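Local structure of oligopeptide ABC transporter, periplasmic oligopeptide-binding protein, putative (Thermotoga maritima MSB8, 5IPW) at residues D72-G75 with I76-L79; D285-I288 with L289-I293; D298-W301 with R302-G306. The protein probably binds oligopeptides in the periplasm and delivers them to an ABC transporter for uptake. One frame throughout, in Å; residues are numbered along the deposited sequence.

Contact 1. Residues D72-G75 with I76-L79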
ATOM      1  N   ASP A  72       3.792 -10.499 -15.090  1.00 53.55           N
ATOM      2  CA  ASP A  72       3.194  -9.236 -14.663  1.00 52.79           C
ATOM      3  C   ASP A  72       1.793  -9.448 -14.068  1.00 51.88           C
ATOM      4  O   ASP A  72       0.897  -8.640 -14.267  1.00 49.40           O
ATOM      5  CB  ASP A  72       3.123  -8.312 -15.889  1.00 51.42           C
ATOM      6  CG  ASP A  72       3.341  -6.858 -15.554  1.00 49.05           C
ATOM      7  OD1 ASP A  72       3.487  -6.496 -14.362  1.00 47.90           O
ATOM      8  OD2 ASP A  72       3.372  -6.071 -16.522  1.00 47.09           O
ATOM      9  N   ARG A  73       1.636 -10.537 -13.318  1.00 54.35           N
ATOM     10  CA  ARG A  73       0.349 -10.992 -12.783  1.00 51.97           C
ATOM     11  C   ARG A  73      -0.380  -9.909 -11.983  1.00 49.18           C
ATOM     12  O   ARG A  73      -1.556  -9.633 -12.228  1.00 45.49           O
ATOM     13  CB  ARG A  73       0.594 -12.233 -11.906  1.00 51.38           C
ATOM     14  CG  ARG A  73      -0.595 -12.751 -11.110  1.00 52.80           C
ATOM     15  CD  ARG A  73      -0.210 -13.982 -10.298  1.00 51.55           C
ATOM     16  NE  ARG A  73       0.047 -15.135 -11.155  1.00 50.59           N
ATOM     17  CZ  ARG A  73      -0.881 -15.979 -11.608  1.00 52.94           C
ATOM     18  NH1 ARG A  73      -2.162 -15.831 -11.292  1.00 57.02           N
ATOM     19  NH2 ARG A  73      -0.528 -16.993 -12.387  1.00 52.12           N
ATOM     20  N   TRP A  74       0.335  -9.285 -11.054  1.00 49.16           N
ATOM     21  CA  TRP A  74      -0.288  -8.411 -10.053  1.00 51.68           C
ATOM     22  C   TRP A  74      -0.771  -7.073 -10.587  1.00 49.74           C
ATOM     23  O   TRP A  74      -1.549  -6.390  -9.928  1.00 52.45           O
ATOM     24  CB  TRP A  74       0.652  -8.199  -8.877  1.00 52.94           C
ATOM     25  CG  TRP A  74       0.997  -9.487  -8.254  1.00 58.06           C
ATOM     26  CD1 TRP A  74       2.193 -10.126  -8.316  1.00 61.16           C
ATOM     27  CD2 TRP A  74       0.116 -10.347  -7.524  1.00 61.21           C
ATOM     28  NE1 TRP A  74       2.127 -11.320  -7.645  1.00 63.01           N
ATOM     29  CE2 TRP A  74       0.861 -11.482  -7.149  1.00 62.74           C
ATOM     30  CE3 TRP A  74      -1.226 -10.260  -7.133  1.00 61.18           C
ATOM     31  CZ2 TRP A  74       0.313 -12.524  -6.401  1.00 63.15           C
ATOM     32  CZ3 TRP A  74      -1.773 -11.298  -6.392  1.00 61.01           C
ATOM     33  CH2 TRP A  74      -1.003 -12.415  -6.033  1.00 61.88           C
ATOM     34  N   GLY A  75      -0.311  -6.699 -11.771  1.00 46.36           N
ATOM     35  CA  GLY A  75      -0.848  -5.540 -12.454  1.00 46.06           C
ATOM     36  C   GLY A  75      -2.282  -5.763 -12.879  1.00 43.26           C
ATOM     37  O   GLY A  75      -3.099  -4.849 -12.825  1.00 43.46           O
ATOM     38  N   ILE A  76      -2.581  -6.981 -13.314  1.00 40.97           N
ATOM     39  CA  ILE A  76      -3.940  -7.346 -13.681  1.00 41.16           C
ATOM     40  C   ILE A  76      -4.763  -7.447 -12.407  1.00 39.62           C
ATOM     41  O   ILE A  76      -5.835  -6.879 -12.322  1.00 37.60           O
ATOM     42  CB  ILE A  76      -4.007  -8.699 -14.412  1.00 41.82           C
ATOM     43  CG1 ILE A  76      -3.118  -8.708 -15.665  1.00 42.81           C
ATOM     44  CG2 ILE A  76      -5.444  -9.042 -14.777  1.00 42.15           C
ATOM     45  CD1 ILE A  76      -3.485  -7.696 -16.725  1.00 43.41           C
ATOM     46  N   SER A  77      -4.245  -8.165 -11.415  1.00 39.71           N
ATOM     47  CA  SER A  77      -4.942  -8.313 -10.138  1.00 41.26           C
ATOM     48  C   SER A  77      -5.408  -6.974  -9.569  1.00 41.08           C
ATOM     49  O   SER A  77      -6.539  -6.858  -9.119  1.00 39.85           O
ATOM     50  CB  SER A  77      -4.064  -9.003  -9.097  1.00 40.83           C
ATOM     51  OG  SER A  77      -4.757  -9.080  -7.859  1.00 39.00           O
ATOM     52  N   LYS A  78      -4.539  -5.969  -9.616  1.00 40.09           N
ATOM     53  CA  LYS A  78      -4.847  -4.659  -9.058  1.00 39.87           C
ATOM     54  C   LYS A  78      -5.837  -3.830  -9.887  1.00 39.70           C
ATOM     55  O   LYS A  78      -6.306  -2.798  -9.421  1.00 40.58           O
ATOM     56  CB  LYS A  78      -3.562  -3.884  -8.816  1.00 40.50           C
ATOM     57  CG  LYS A  78      -2.767  -4.459  -7.661  1.00 43.01           C
ATOM     58  CD  LYS A  78      -1.374  -3.869  -7.579  1.00 45.51           C
ATOM     59  CE  LYS A  78      -0.666  -4.313  -6.311  1.00 47.09           C
ATOM     60  NZ  LYS A  78       0.789  -3.995  -6.339  1.00 47.75           N
ATOM     61  N   LEU A  79      -6.150  -4.273 -11.103  1.00 40.02           N
ATOM     62  CA  LEU A  79      -7.283  -3.724 -11.856  1.00 41.41           C
ATOM     63  C   LEU A  79      -8.589  -4.382 -11.457  1.00 40.05           C
ATOM     64  O   LEU A  79      -9.648  -3.767 -11.526  1.00 38.05           O
ATOM     65  CB  LEU A  79      -7.106  -3.942 -13.359  1.00 41.67           C
ATOM     66  CG  LEU A  79      -5.951  -3.217 -14.035  1.00 44.07           C
ATOM     67  CD1 LEU A  79      -6.044  -3.422 -15.539  1.00 45.52           C
ATOM     68  CD2 LEU A  79      -5.962  -1.737 -13.692  1.00 44.25           C
TER

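Contact 2. Residues D285-I288 with L289-I293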
ATOM      1  N   ASP A 285      10.748  -2.130 -20.996  1.00 57.67           N
ATOM      2  CA  ASP A 285      10.334  -0.767 -20.647  1.00 61.78           C
ATOM      3  C   ASP A 285      10.265   0.187 -21.831  1.00 64.74           C
ATOM      4  O   ASP A 285       9.412   1.079 -21.857  1.00 70.39           O
ATOM      5  CB  ASP A 285      11.290  -0.156 -19.621  1.00 64.03           C
ATOM      6  CG  ASP A 285      11.094  -0.714 -18.227  1.00 67.51           C
ATOM      7  OD1 ASP A 285      10.033  -1.329 -17.957  1.00 67.62           O
ATOM      8  OD2 ASP A 285      12.007  -0.522 -17.395  1.00 67.98           O
ATOM      9  N   GLU A 286      11.168   0.008 -22.795  1.00 61.38           N
ATOM     10  CA  GLU A 286      11.306   0.946 -23.906  1.00 59.31           C
ATOM     11  C   GLU A 286      10.155   0.846 -24.899  1.00 54.59           C
ATOM     12  O   GLU A 286       9.724   1.854 -25.441  1.00 56.89           O
ATOM     13  CB  GLU A 286      12.663   0.775 -24.615  1.00 62.47           C
ATOM     14  CG  GLU A 286      13.857   1.284 -23.807  1.00 62.64           C
ATOM     15  CD  GLU A 286      14.260   0.371 -22.661  1.00 66.17           C
ATOM     16  OE1 GLU A 286      14.100  -0.866 -22.781  1.00 68.62           O
ATOM     17  OE2 GLU A 286      14.748   0.893 -21.635  1.00 70.34           O
ATOM     18  N   VAL A 287       9.645  -0.354 -25.131  1.00 53.35           N
ATOM     19  CA  VAL A 287       8.415  -0.503 -25.920  1.00 55.20           C
ATOM     20  C   VAL A 287       7.227   0.158 -25.185  1.00 55.36           C
ATOM     21  O   VAL A 287       6.324   0.712 -25.813  1.00 53.85           O
ATOM     22  CB  VAL A 287       8.088  -1.984 -26.206  1.00 55.38           C
ATOM     23  CG1 VAL A 287       6.821  -2.114 -27.046  1.00 55.02           C
ATOM     24  CG2 VAL A 287       9.249  -2.658 -26.924  1.00 55.85           C
ATOM     25  N   ILE A 288       7.240   0.107 -23.856  1.00 54.72           N
ATOM     26  CA  ILE A 288       6.183   0.718 -23.050  1.00 56.19           C
ATOM     27  C   ILE A 288       6.171   2.235 -23.234  1.00 54.94           C
ATOM     28  O   ILE A 288       5.116   2.848 -23.418  1.00 51.97           O
ATOM     29  CB  ILE A 288       6.338   0.367 -21.549  1.00 57.04           C
ATOM     30  CG1 ILE A 288       6.083  -1.130 -21.329  1.00 57.23           C
ATOM     31  CG2 ILE A 288       5.379   1.186 -20.692  1.00 57.27           C
ATOM     32  CD1 ILE A 288       6.499  -1.643 -19.965  1.00 57.96           C
ATOM     33  N   LEU A 289       7.352   2.834 -23.190  1.00 53.86           N
ATOM     34  CA  LEU A 289       7.457   4.278 -23.254  1.00 52.86           C
ATOM     35  C   LEU A 289       7.075   4.808 -24.635  1.00 52.92           C
ATOM     36  O   LEU A 289       6.418   5.836 -24.746  1.00 51.24           O
ATOM     37  CB  LEU A 289       8.864   4.713 -22.868  1.00 52.39           C
ATOM     38  CG  LEU A 289       9.091   6.194 -22.565  1.00 53.66           C
ATOM     39  CD1 LEU A 289       7.914   6.854 -21.858  1.00 54.95           C
ATOM     40  CD2 LEU A 289      10.355   6.343 -21.732  1.00 53.33           C
ATOM     41  N   LEU A 290       7.459   4.094 -25.683  1.00 53.86           N
ATOM     42  CA  LEU A 290       7.140   4.531 -27.037  1.00 55.19           C
ATOM     43  C   LEU A 290       5.651   4.470 -27.336  1.00 54.99           C
ATOM     44  O   LEU A 290       5.133   5.301 -28.072  1.00 51.98           O
ATOM     45  CB  LEU A 290       7.907   3.703 -28.070  1.00 57.32           C
ATOM     46  CG  LEU A 290       9.413   3.968 -28.126  1.00 58.77           C
ATOM     47  CD1 LEU A 290      10.060   2.992 -29.092  1.00 59.25           C
ATOM     48  CD2 LEU A 290       9.717   5.401 -28.536  1.00 58.53           C
ATOM     49  N   LYS A 291       4.971   3.475 -26.775  1.00 55.35           N
ATOM     50  CA  LYS A 291       3.542   3.309 -27.003  1.00 53.98           C
ATOM     51  C   LYS A 291       2.748   4.314 -26.177  1.00 50.07           C
ATOM     52  O   LYS A 291       1.744   4.854 -26.642  1.00 46.44           O
ATOM     53  CB  LYS A 291       3.121   1.880 -26.682  1.00 56.54           C
ATOM     54  CG  LYS A 291       3.780   0.853 -27.588  1.00 58.77           C
ATOM     55  CD  LYS A 291       3.277  -0.555 -27.323  1.00 60.02           C
ATOM     56  CE  LYS A 291       2.234  -0.984 -28.344  1.00 62.83           C
ATOM     57  NZ  LYS A 291       2.874  -1.518 -29.581  1.00 63.12           N
ATOM     58  N   ALA A 292       3.212   4.564 -24.958  1.00 48.19           N
ATOM     59  CA  ALA A 292       2.663   5.618 -24.115  1.00 49.52           C
ATOM     60  C   ALA A 292       2.715   6.958 -24.828  1.00 52.97           C
ATOM     61  O   ALA A 292       1.702   7.631 -25.006  1.00 56.67           O
ATOM     62  CB  ALA A 292       3.450   5.700 -22.819  1.00 49.64           C
ATOM     63  N   ILE A 293       3.920   7.316 -25.244  1.00 57.45           N
ATOM     64  CA  ILE A 293       4.214   8.577 -25.915  1.00 58.31           C
ATOM     65  C   ILE A 293       3.464   8.749 -27.235  1.00 54.78           C
ATOM     66  O   ILE A 293       3.163   9.875 -27.642  1.00 54.56           O
ATOM     67  CB  ILE A 293       5.733   8.670 -26.139  1.00 64.40           C
ATOM     68  CG1 ILE A 293       6.390   9.185 -24.866  1.00 68.69           C
ATOM     69  CG2 ILE A 293       6.092   9.571 -27.299  1.00 69.17           C
ATOM     70  CD1 ILE A 293       7.888   8.986 -24.855  1.00 73.64           C
TER

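Contact 3. Residues D298-W301 with R302-G306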
ATOM      1  N   ASP A 298      -4.397   3.753 -23.415  1.00 42.98           N
ATOM      2  CA  ASP A 298      -5.588   4.513 -23.039  1.00 40.16           C
ATOM      3  C   ASP A 298      -5.522   5.033 -21.610  1.00 38.23           C
ATOM      4  O   ASP A 298      -5.931   6.161 -21.336  1.00 36.99           O
ATOM      5  CB  ASP A 298      -6.829   3.662 -23.242  1.00 40.32           C
ATOM      6  CG  ASP A 298      -7.190   3.515 -24.701  1.00 40.90           C
ATOM      7  OD1 ASP A 298      -7.140   4.540 -25.420  1.00 41.35           O
ATOM      8  OD2 ASP A 298      -7.544   2.387 -25.123  1.00 39.08           O
ATOM      9  N   MET A 299      -5.003   4.210 -20.707  1.00 36.74           N
ATOM     10  CA  MET A 299      -4.666   4.654 -19.361  1.00 37.09           C
ATOM     11  C   MET A 299      -3.810   3.602 -18.677  1.00 36.56           C
ATOM     12  O   MET A 299      -4.123   2.408 -18.714  1.00 38.00           O
ATOM     13  CB  MET A 299      -5.940   4.978 -18.541  1.00 38.37           C
ATOM     14  CG  MET A 299      -6.095   4.258 -17.199  1.00 38.10           C
ATOM     15  SD  MET A 299      -5.029   4.805 -15.880  1.00 39.21           S
ATOM     16  CE  MET A 299      -4.854   3.296 -14.988  1.00 37.59           C
ATOM     17  N   GLN A 300      -2.733   4.046 -18.045  1.00 36.20           N
ATOM     18  CA  GLN A 300      -1.873   3.135 -17.315  1.00 38.16           C
ATOM     19  C   GLN A 300      -0.971   3.901 -16.383  1.00 39.18           C
ATOM     20  O   GLN A 300      -0.572   5.029 -16.656  1.00 38.78           O
ATOM     21  CB  GLN A 300      -1.027   2.286 -18.269  1.00 40.31           C
ATOM     22  CG  GLN A 300      -0.288   1.149 -17.581  1.00 41.58           C
ATOM     23  CD  GLN A 300       0.211   0.075 -18.544  1.00 41.77           C
ATOM     24  OE1 GLN A 300      -0.374  -0.160 -19.599  1.00 40.07           O
ATOM     25  NE2 GLN A 300       1.296  -0.590 -18.167  1.00 42.83           N
ATOM     26  N   TRP A 301      -0.679   3.271 -15.260  1.00 42.50           N
ATOM     27  CA  TRP A 301       0.272   3.785 -14.296  1.00 45.25           C
ATOM     28  C   TRP A 301       1.411   2.796 -14.096  1.00 50.01           C
ATOM     29  O   TRP A 301       2.556   3.197 -13.874  1.00 51.16           O
ATOM     30  CB  TRP A 301      -0.430   4.022 -12.960  1.00 44.71           C
ATOM     31  CG  TRP A 301       0.502   4.291 -11.824  1.00 43.83           C
ATOM     32  CD1 TRP A 301       1.128   5.462 -11.542  1.00 44.34           C
ATOM     33  CD2 TRP A 301       0.904   3.366 -10.813  1.00 45.33           C
ATOM     34  NE1 TRP A 301       1.902   5.328 -10.413  1.00 44.87           N
ATOM     35  CE2 TRP A 301       1.786   4.049  -9.948  1.00 44.58           C
ATOM     36  CE3 TRP A 301       0.599   2.023 -10.550  1.00 45.65           C
ATOM     37  CZ2 TRP A 301       2.374   3.439  -8.838  1.00 46.77           C
ATOM     38  CZ3 TRP A 301       1.182   1.411  -9.440  1.00 45.53           C
ATOM     39  CH2 TRP A 301       2.061   2.122  -8.598  1.00 46.55           C
ATOM     40  N   ARG A 302       1.097   1.507 -14.193  1.00 53.05           N
ATOM     41  CA  ARG A 302       1.955   0.477 -13.643  1.00 54.48           C
ATOM     42  C   ARG A 302       3.435   0.672 -13.987  1.00 58.06           C
ATOM     43  O   ARG A 302       4.262   0.908 -13.093  1.00 61.95           O
ATOM     44  CB  ARG A 302       1.481  -0.906 -14.067  1.00 52.08           C
ATOM     45  CG  ARG A 302       2.238  -2.014 -13.364  1.00 51.05           C
ATOM     46  CD  ARG A 302       1.507  -3.332 -13.476  1.00 51.35           C
ATOM     47  NE  ARG A 302       2.291  -4.446 -12.944  1.00 50.98           N
ATOM     48  CZ  ARG A 302       2.519  -4.673 -11.653  1.00 48.27           C
ATOM     49  NH1 ARG A 302       2.046  -3.860 -10.726  1.00 48.59           N
ATOM     50  NH2 ARG A 302       3.237  -5.724 -11.281  1.00 49.08           N
ATOM     51  N   HIS A 303       3.790   0.581 -15.260  1.00 54.55           N
ATOM     52  CA  HIS A 303       5.211   0.700 -15.598  1.00 52.95           C
ATOM     53  C   HIS A 303       5.609   2.122 -15.921  1.00 55.40           C
ATOM     54  O   HIS A 303       6.767   2.486 -15.773  1.00 61.29           O
ATOM     55  CB  HIS A 303       5.564  -0.271 -16.699  1.00 49.30           C
ATOM     56  CG  HIS A 303       5.311  -1.685 -16.301  1.00 47.08           C
ATOM     57  ND1 HIS A 303       5.888  -2.247 -15.183  1.00 45.06           N
ATOM     58  CD2 HIS A 303       4.499  -2.632 -16.824  1.00 45.50           C
ATOM     59  CE1 HIS A 303       5.471  -3.494 -15.057  1.00 44.90           C
ATOM     60  NE2 HIS A 303       4.625  -3.750 -16.038  1.00 44.85           N
ATOM     61  N   ILE A 304       4.619   2.920 -16.313  1.00 58.43           N
ATOM     62  CA  ILE A 304       4.765   4.358 -16.534  1.00 57.07           C
ATOM     63  C   ILE A 304       5.297   5.073 -15.280  1.00 59.28           C
ATOM     64  O   ILE A 304       6.182   5.925 -15.378  1.00 57.47           O
ATOM     65  CB  ILE A 304       3.405   5.010 -16.914  1.00 54.76           C
ATOM     66  CG1 ILE A 304       2.612   4.183 -17.938  1.00 51.59           C
ATOM     67  CG2 ILE A 304       3.612   6.420 -17.446  1.00 56.43           C
ATOM     68  CD1 ILE A 304       3.394   3.751 -19.154  1.00 51.77           C
ATOM     69  N   GLY A 305       4.750   4.712 -14.116  1.00 63.41           N
ATOM     70  CA  GLY A 305       5.030   5.392 -12.840  1.00 69.02           C
ATOM     71  C   GLY A 305       6.370   5.114 -12.158  1.00 76.78           C
ATOM     72  O   GLY A 305       6.737   5.816 -11.210  1.00 79.84           O
ATOM     73  N   GLY A 306       7.088   4.085 -12.607  1.00 82.16           N
ATOM     74  CA  GLY A 306       8.478   3.849 -12.178  1.00 82.42           C
ATOM     75  C   GLY A 306       9.472   4.558 -13.088  1.00 82.19           C
ATOM     76  O   GLY A 306      10.501   5.059 -12.634  1.00 77.23           O
TER

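Contact 1. Residues D72-G75 with I76-L79
R73 and W74 offer their carbonyl oxygens to the amides of S77 and K78, and these two i to i+4 bonds form the opening of the α-helix 73-80. Equal spacing in sequence does not bring equal geometry. S77 N lies 3.2 Å from R73 O on a nearly straight N-H...O path of 169° and in the carbonyl plane. K78 N is 3.0 Å from W74 O, yet stands well above the plane of that carbonyl, 41° out of it. R73 O takes a second, weak bond from I76 N, so that two successive amides grip one oxygen in the first turn.

Beyond the backbone, the indole of W74 meets S77 obliquely, with CE3 3.7 Å from S77 CB. The hydroxyl of S77 is set anti to the backbone N (chi1 178°), which lays OG alongside CE3 and CZ3 of the same indole. One face of that ring takes R73 CD near its rim, 4.1 Å above the plane, while the guanidinium group of R73 goes on to a salt bridge with D229. The aliphatic part of K78 passes by W74 O, with CG 3.2 Å from that oxygen, and the extended chain then carries NZ to a salt bridge with D616. Two branched side chains face the other way, where I76 and L79 both touch H279 of strand 276-281. Their inner carbons rest on backbone carbonyls one turn back: I76 CB lies 3.4 Å from R73 O, and L79 CG 3.5 Å from G75 O.

Contact 2. Residues D285-I288 with L289-I293
V287 and K291, one helical turn apart, lie side by side and point the same way, with V287 CG1 3.9 Å from K291 CD. The valine presents this methyl because CG1 is anti to the backbone N (chi1 -179°), a setting that directs it along the helix to the next turn. The lysine first runs past the V287 carbonyl, its CG 3.1 Å from V287 O, and then bends at chi3 (100°) and chi4 (84°). The chain ends in long, weak ion pairs of NZ with E280 and with E296.

L290 repeats the approach one residue earlier: its CG sits 3.4 Å from E286 O. A292, with a single methyl, brings CB to 3.4 Å from I288 O. The longer side chains of I288 and L289 diverge. I288 goes to V66 and V282, whereas L289 turns to N313 and L317 of helix 311-324.

Four successive i to i+4 backbone bonds cross from 285-288 to 289-293, from L289 N to D285 O (3.0 Å) through A292 N to I288 O (3.0 Å), and I293 N continues the series to L289 O. At the start of the helix N284 OD1 accepts V287 N, and D285 OD1 forms a salt bridge with K68. The pattern is that of a short surface α-helix with E286 and L290 outward, packed through L289 and I293 on helix 311-324 and through I288 and K291 on V66 of strand 62-67 in this family 5 solute-binding protein.

Contact 3. Residues D298-W301 with R302-G306
The turn that leads from strand 299-300 into helix 304-307 is closed by W301 and G305. G305 N donates to W301 O at 2.7 Å, in the carbonyl plane and with an N-H...O angle of 154°. The indole of W301 returns toward the same glycine, NE1 lying 4.0 Å from G305 CA in an oblique approach, and with no side chain at G305 the ring can settle there. CG of W301 is anti to the backbone N (chi1 168°), which also brings CE3 to 3.7 Å from R302 N.

S597 OG bonds both to W301 NE1 and to G305 O. Replacing W301 by an alanine is likely to leave S597 OG without the indole N-H and to open a gap beside G305 CA. The strand itself is an outermost member of a mixed sheet, where the backbone of Q300 pairs with I600, while Q300 OE1 accepts V66 N.

Extended beyond CG, Q300 carries its amide up to the imidazole of H303 at van der Waals distance: NE2 is 4.0 Å from H303 CD2, the amide and ring planes being 61° apart. Over the centre of the imidazole lies R302 CG, 3.9 Å above its plane. R302 NE and H303 NE2 then both turn to D72, the arginine taking OD1 in a salt bridge and the histidine OD2 in a hydrogen bond. I304 CG1 packs 3.5 Å from Q300 O.

In the fold
From the N terminus, the three contacts follow in series, none nested in or crossing another, and each closes only a local turn. Contact 1 forms the start of helix 73-80, just after strand 62-67. Some two hundred residues later the chain leaves strand 276-281 and enters contact 2 on helix 285-293; contact 3 soon turns strand 299-300 into helix 304-307. Through D72, contact 1 meets contact 3, their centres about 12 Å apart. Contact 2 meets contact 3 by packing, with I288 CG2 3.6 Å from I304 CD1. Contacts 1 and 2 do not touch each other; segment 302-306 meets both, R302 and H303 reaching D72, and H303 and I304 packing on I288.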